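Local coordinates for clostripain-related protein (Bacteroides thetaiotaomicron, PDB 6N9J), which is a secreted C11 (clostripain-family) cysteine protease that probably cleaves peptide bonds in proteins, and is here inhibited irreversibly by a bound peptide, at residues A[28-33]-A[108-113]; A[193-198]-A[211-216]. All blocks are in the same frame, centred on the assembly; numbering follows the deposited sequence.

Contact 1 (A[28-33]-A[108-113])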
loop_
_atom_site.group_PDB
_atom_site.type_symbol
_atom_site.label_atom_id
_atom_site.label_comp_id
_atom_site.label_asym_id
_atom_site.label_seq_id
_atom_site.Cartn_x
_atom_site.Cartn_y
_atom_site.Cartn_z
ATOM N N SER A 28 -11.425 -14.232 -1.969
ATOM C CA SER A 28 -12.769 -14.551 -1.455
ATOM C C SER A 28 -12.842 -14.517 0.072
ATOM O O SER A 28 -13.843 -14.084 0.644
ATOM C CB SER A 28 -13.225 -15.921 -1.958
ATOM O OG SER A 28 -13.580 -15.855 -3.327
ATOM N N GLU A 29 -11.765 -14.976 0.712
ATOM C CA GLU A 29 -11.641 -14.967 2.163
ATOM C C GLU A 29 -11.700 -13.540 2.722
ATOM O O GLU A 29 -12.408 -13.280 3.699
ATOM C CB GLU A 29 -10.332 -15.655 2.587
ATOM N N ASP A 30 -10.950 -12.625 2.103
ATOM C CA ASP A 30 -10.999 -11.216 2.484
ATOM C C ASP A 30 -12.409 -10.656 2.249
ATOM O O ASP A 30 -12.910 -9.838 3.037
ATOM C CB ASP A 30 -9.959 -10.397 1.713
ATOM C CG ASP A 30 -8.533 -10.551 2.272
ATOM O OD1 ASP A 30 -8.357 -10.909 3.463
ATOM O OD2 ASP A 30 -7.580 -10.302 1.509
ATOM N N LEU A 31 -13.053 -11.097 1.167
ATOM C CA LEU A 31 -14.442 -10.704 0.910
ATOM C C LEU A 31 -15.359 -11.178 2.041
ATOM O O LEU A 31 -16.177 -10.409 2.539
ATOM C CB LEU A 31 -14.938 -11.245 -0.432
ATOM C CG LEU A 31 -16.429 -10.985 -0.702
ATOM C CD1 LEU A 31 -16.774 -9.492 -0.619
ATOM C CD2 LEU A 31 -16.848 -11.567 -2.046
ATOM N N ASN A 32 -15.209 -12.428 2.461
ATOM C CA ASN A 32 -15.959 -12.920 3.610
ATOM C C ASN A 32 -15.680 -12.121 4.892
ATOM O O ASN A 32 -16.576 -11.920 5.705
ATOM C CB ASN A 32 -15.659 -14.403 3.846
ATOM C CG ASN A 32 -16.233 -15.289 2.764
ATOM O OD1 ASN A 32 -17.159 -14.897 2.057
ATOM N ND2 ASN A 32 -15.690 -16.495 2.631
ATOM N N GLU A 33 -14.435 -11.681 5.075
ATOM C CA GLU A 33 -14.079 -10.845 6.216
ATOM C C GLU A 33 -14.769 -9.499 6.119
ATOM O O GLU A 33 -15.255 -8.978 7.119
ATOM C CB GLU A 33 -12.561 -10.628 6.307
ATOM C CG GLU A 33 -11.736 -11.885 6.571
ATOM C CD GLU A 33 -10.232 -11.619 6.600
ATOM O OE1 GLU A 33 -9.805 -10.473 6.347
ATOM O OE2 GLU A 33 -9.479 -12.574 6.879
ATOM N N VAL A 108 -8.800 1.011 -1.384
ATOM C CA VAL A 108 -7.827 -0.018 -1.017
ATOM C C VAL A 108 -7.329 -0.709 -2.280
ATOM O O VAL A 108 -8.139 -1.239 -3.059
ATOM C CB VAL A 108 -8.431 -1.073 -0.067
ATOM C CG1 VAL A 108 -7.364 -2.047 0.400
ATOM C CG2 VAL A 108 -9.114 -0.400 1.120
ATOM N N PHE A 109 -6.016 -0.675 -2.512
ATOM C CA PHE A 109 -5.448 -1.382 -3.657
ATOM C C PHE A 109 -4.897 -2.714 -3.207
ATOM O O PHE A 109 -3.887 -2.761 -2.533
ATOM C CB PHE A 109 -4.360 -0.556 -4.334
ATOM C CG PHE A 109 -4.888 0.645 -5.056
ATOM C CD1 PHE A 109 -5.636 0.497 -6.208
ATOM C CD2 PHE A 109 -4.652 1.920 -4.572
ATOM C CE1 PHE A 109 -6.140 1.602 -6.866
ATOM C CE2 PHE A 109 -5.146 3.028 -5.226
ATOM C CZ PHE A 109 -5.890 2.872 -6.371
ATOM N N TRP A 110 -5.587 -3.785 -3.599
ATOM C CA TRP A 110 -5.292 -5.156 -3.186
ATOM C C TRP A 110 -4.651 -5.938 -4.330
ATOM O O TRP A 110 -5.320 -6.256 -5.316
ATOM C CB TRP A 110 -6.603 -5.811 -2.743
ATOM C CG TRP A 110 -6.601 -7.168 -2.066
ATOM C CD1 TRP A 110 -7.001 -7.434 -0.783
ATOM C CD2 TRP A 110 -6.294 -8.443 -2.655
ATOM N NE1 TRP A 110 -6.926 -8.780 -0.526
ATOM C CE2 TRP A 110 -6.499 -9.423 -1.656
ATOM C CE3 TRP A 110 -5.840 -8.850 -3.920
ATOM C CZ2 TRP A 110 -6.279 -10.778 -1.885
ATOM C CZ3 TRP A 110 -5.611 -10.202 -4.141
ATOM C CH2 TRP A 110 -5.828 -11.147 -3.129
ATOM N N SER A 111 -3.364 -6.255 -4.202
ATOM C CA SER A 111 -2.645 -7.019 -5.221
ATOM C C SER A 111 -1.196 -7.246 -4.829
ATOM O O SER A 111 -0.800 -7.029 -3.679
ATOM C CB SER A 111 -2.673 -6.305 -6.576
ATOM O OG SER A 111 -2.401 -7.202 -7.630
ATOM N N HIS A 112 -0.416 -7.691 -5.813
ATOM C CA HIS A 112 1.036 -7.634 -5.748
ATOM C C HIS A 112 1.506 -6.178 -5.827
ATOM O O HIS A 112 0.802 -5.316 -6.358
ATOM C CB HIS A 112 1.663 -8.449 -6.889
ATOM C CG HIS A 112 1.602 -9.929 -6.679
ATOM N ND1 HIS A 112 2.392 -10.583 -5.757
ATOM C CD2 HIS A 112 0.845 -10.886 -7.269
ATOM C CE1 HIS A 112 2.127 -11.875 -5.791
ATOM N NE2 HIS A 112 1.192 -12.087 -6.703
ATOM N N GLY A 113 2.704 -5.917 -5.311
ATOM C CA GLY A 113 3.297 -4.594 -5.353
ATOM C C GLY A 113 4.809 -4.697 -5.322
ATOM O O GLY A 113 5.361 -5.683 -4.824
#

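Contact 2 (A[193-198]-A[211-216])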
loop_
_atom_site.group_PDB
_atom_site.type_symbol
_atom_site.label_atom_id
_atom_site.label_comp_id
_atom_site.label_asym_id
_atom_site.label_seq_id
_atom_site.Cartn_x
_atom_site.Cartn_y
_atom_site.Cartn_z
ATOM N N TYR A 193 -10.018 -7.882 7.437
ATOM C CA TYR A 193 -11.059 -6.950 7.023
ATOM C C TYR A 193 -12.270 -6.978 7.929
ATOM O O TYR A 193 -13.180 -6.165 7.773
ATOM C CB TYR A 193 -11.471 -7.227 5.582
ATOM C CG TYR A 193 -10.454 -6.708 4.599
ATOM C CD1 TYR A 193 -10.374 -5.348 4.322
ATOM C CD2 TYR A 193 -9.570 -7.565 3.963
ATOM C CE1 TYR A 193 -9.447 -4.854 3.439
ATOM C CE2 TYR A 193 -8.628 -7.078 3.066
ATOM C CZ TYR A 193 -8.569 -5.720 2.815
ATOM O OH TYR A 193 -7.647 -5.200 1.941
ATOM N N GLU A 194 -12.284 -7.901 8.882
ATOM C CA GLU A 194 -13.358 -7.921 9.860
ATOM C C GLU A 194 -13.217 -6.777 10.870
ATOM O O GLU A 194 -14.196 -6.397 11.510
ATOM C CB GLU A 194 -13.408 -9.270 10.582
ATOM C CG GLU A 194 -12.310 -9.490 11.602
ATOM C CD GLU A 194 -11.013 -10.046 11.020
ATOM O OE1 GLU A 194 -10.824 -10.065 9.777
ATOM O OE2 GLU A 194 -10.172 -10.477 11.835
ATOM N N VAL A 195 -12.011 -6.223 11.020
ATOM C CA VAL A 195 -11.836 -5.036 11.867
ATOM C C VAL A 195 -11.326 -3.818 11.090
ATOM O O VAL A 195 -11.505 -2.694 11.528
ATOM C CB VAL A 195 -10.882 -5.293 13.058
ATOM C CG1 VAL A 195 -11.616 -6.020 14.183
ATOM C CG2 VAL A 195 -9.606 -6.043 12.613
ATOM N N VAL A 196 -10.720 -4.031 9.930
ATOM C CA VAL A 196 -10.307 -2.909 9.091
ATOM C C VAL A 196 -11.513 -2.208 8.431
ATOM O O VAL A 196 -11.519 -0.981 8.300
ATOM C CB VAL A 196 -9.300 -3.358 8.008
ATOM C CG1 VAL A 196 -9.189 -2.312 6.896
ATOM C CG2 VAL A 196 -7.930 -3.608 8.639
ATOM N N VAL A 197 -12.548 -2.964 8.053
ATOM C CA VAL A 197 -13.712 -2.368 7.360
ATOM C C VAL A 197 -14.417 -1.285 8.191
ATOM O O VAL A 197 -14.677 -0.206 7.666
ATOM C CB VAL A 197 -14.753 -3.446 6.915
ATOM C CG1 VAL A 197 -16.183 -2.868 6.842
ATOM C CG2 VAL A 197 -14.356 -4.029 5.572
ATOM N N PRO A 198 -14.719 -1.548 9.479
ATOM C CA PRO A 198 -15.282 -0.414 10.222
ATOM C C PRO A 198 -14.304 0.766 10.344
ATOM O O PRO A 198 -14.740 1.917 10.372
ATOM C CB PRO A 198 -15.592 -1.013 11.605
ATOM C CG PRO A 198 -15.693 -2.490 11.376
ATOM C CD PRO A 198 -14.688 -2.779 10.294
ATOM N N ALA A 211 -4.653 1.501 10.344
ATOM C CA ALA A 211 -3.322 1.010 10.703
ATOM C C ALA A 211 -3.331 0.223 12.007
ATOM O O ALA A 211 -2.801 -0.881 12.080
ATOM C CB ALA A 211 -2.359 2.162 10.811
ATOM N N GLU A 212 -3.939 0.810 13.035
ATOM C CA GLU A 212 -4.002 0.185 14.348
ATOM C C GLU A 212 -4.711 -1.151 14.281
ATOM O O GLU A 212 -4.276 -2.113 14.902
ATOM C CB GLU A 212 -4.711 1.106 15.356
ATOM C CG GLU A 212 -3.856 2.278 15.870
ATOM C CD GLU A 212 -2.925 1.901 17.024
ATOM O OE1 GLU A 212 -3.034 0.780 17.563
ATOM O OE2 GLU A 212 -2.080 2.747 17.407
ATOM N N ASN A 213 -5.811 -1.209 13.531
ATOM C CA ASN A 213 -6.602 -2.429 13.456
ATOM C C ASN A 213 -5.901 -3.471 12.591
ATOM O O ASN A 213 -5.900 -4.659 12.913
ATOM C CB ASN A 213 -8.018 -2.135 12.925
ATOM C CG ASN A 213 -8.933 -1.561 13.996
ATOM O OD1 ASN A 213 -9.575 -2.297 14.738
ATOM N ND2 ASN A 213 -8.982 -0.243 14.088
ATOM N N TYR A 214 -5.298 -3.026 11.499
ATOM C CA TYR A 214 -4.504 -3.931 10.685
ATOM C C TYR A 214 -3.396 -4.545 11.563
ATOM O O TYR A 214 -3.344 -5.761 11.735
ATOM C CB TYR A 214 -3.903 -3.193 9.493
ATOM C CG TYR A 214 -3.345 -4.089 8.416
ATOM C CD1 TYR A 214 -3.738 -3.916 7.096
ATOM C CD2 TYR A 214 -2.460 -5.134 8.717
ATOM C CE1 TYR A 214 -3.248 -4.719 6.094
ATOM C CE2 TYR A 214 -1.965 -5.967 7.718
ATOM C CZ TYR A 214 -2.369 -5.738 6.407
ATOM O OH TYR A 214 -1.931 -6.516 5.374
ATOM N N TYR A 215 -2.521 -3.704 12.109
ATOM C CA TYR A 215 -1.407 -4.183 12.916
ATOM C C TYR A 215 -1.805 -5.106 14.070
ATOM O O TYR A 215 -1.153 -6.117 14.317
ATOM C CB TYR A 215 -0.629 -2.992 13.477
ATOM C CG TYR A 215 0.543 -3.417 14.328
ATOM C CD1 TYR A 215 1.712 -3.883 13.738
ATOM C CD2 TYR A 215 0.480 -3.373 15.718
ATOM C CE1 TYR A 215 2.786 -4.287 14.493
ATOM C CE2 TYR A 215 1.562 -3.766 16.491
ATOM C CZ TYR A 215 2.711 -4.229 15.864
ATOM O OH TYR A 215 3.788 -4.648 16.605
ATOM N N SER A 216 -2.870 -4.752 14.784
ATOM C CA SER A 216 -3.188 -5.425 16.032
ATOM C C SER A 216 -3.502 -6.917 15.881
ATOM O O SER A 216 -3.203 -7.710 16.773
ATOM C CB SER A 216 -4.356 -4.724 16.717
ATOM O OG SER A 216 -4.566 -5.262 18.008
#

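Contact 1 (A[28-33]-A[108-113])
In the alpha/beta core of this clostripain-family protease, Trp110 of strand 105-110 is tied to Asp30 of helix 24-37 by a single buried hydrogen bond. The indole NE1 donates to the carboxylate oxygen OD2 of Asp30 over 2.6 Å, short and fairly straight, with an N-H...O angle of 164°. OD2 lies almost in the plane of the indole, at its edge, and accepts the bond on its anti side, a little out of the carboxylate plane. The two flat groups stand 80° apart, nearly perpendicular, and besides NE1 only the neighbouring ring atoms graze the oxygen, with Trp110 CE2 3.5 Å from Asp30 OD2. Since the CA atoms of Asp30 and Trp110 are 10.1 Å apart, the side chains bridge the whole gap; in Trp110 a chi1 of -171°, with CG opposite the backbone N, carries the indole across to the carboxylate. A leucine in place of Trp110 would probably leave the buried Asp30 carboxylate without its N-H partner and open a gap where the indole packs against a modified side chain of the bound peptide. Two residues on, His112 packs on the peptide backbone and Gly113 makes backbone hydrogen bonds to it, consistent with the His-Gly motif that comes after a core strand in the caspase-like fold of clan CD proteases.

Contact 2 (A[193-198]-A[211-216])
Asn213 gives up the most surface in this helix pair, its side chain lying against the backbone and CB of Val195. OD1 of Asn213 comes to 3.7 Å from Val195 CB, while the amide carbon CG of Asn213 sits 3.7 Å from Val195 O. These are van der Waals contacts: the polar grip of the amide is within its own helix, where ND2 bonds to the carbonyl of Ser209 and so holds the group turned back along the helix flank. Val196, next in area covered, meets the other helix with one branch. With CG1 of Val196 anti to the backbone N (chi1 163°), its CG2 falls anti to the carbonyl carbon and rests 3.9 Å from Tyr214 N and 4.1 Å from Tyr214 CB, so the methyl packs on the root of the tyrosine and obliquely to its ring. The segment axes are 8.5 Å apart and nearly antiparallel at 174°, and the CA atoms of Val196 and Asn213 are separated by just 5.7 Å. Helices 193-200 and 206-221 thus form an antiparallel hairpin. Beyond it, Tyr193 packs on helix 24-37 and strand 105-110, Tyr215 rests on strand 315-327, and the hydroxyls of Tyr193 and Tyr214 both bond to the carboxylate of Asp159 on strand 155-159.

In the fold
Contact 1 is the more buried of the two and is purely polar, one hydrogen bond joining a helix to a strand of the main sheet. Contact 2 is partly exposed and rests on van der Waals packing between two helices, with a larger shared surface. Although their centres lie about 13 Å apart, Tyr193 connects them: its ring packs on Asp30, with Tyr193 CE2 3.6 Å from Asp30 CG, and its OH lies 3.6 Å from Trp110 CD1, while its backbone N probably bonds to Glu33 OE1. Segment 193-198 therefore belongs to both neighbourhoods, touching helix 24-37 with Tyr193 and Glu194, strand 105-110 with Tyr193, and helix 206-221 with Val195 and Val196.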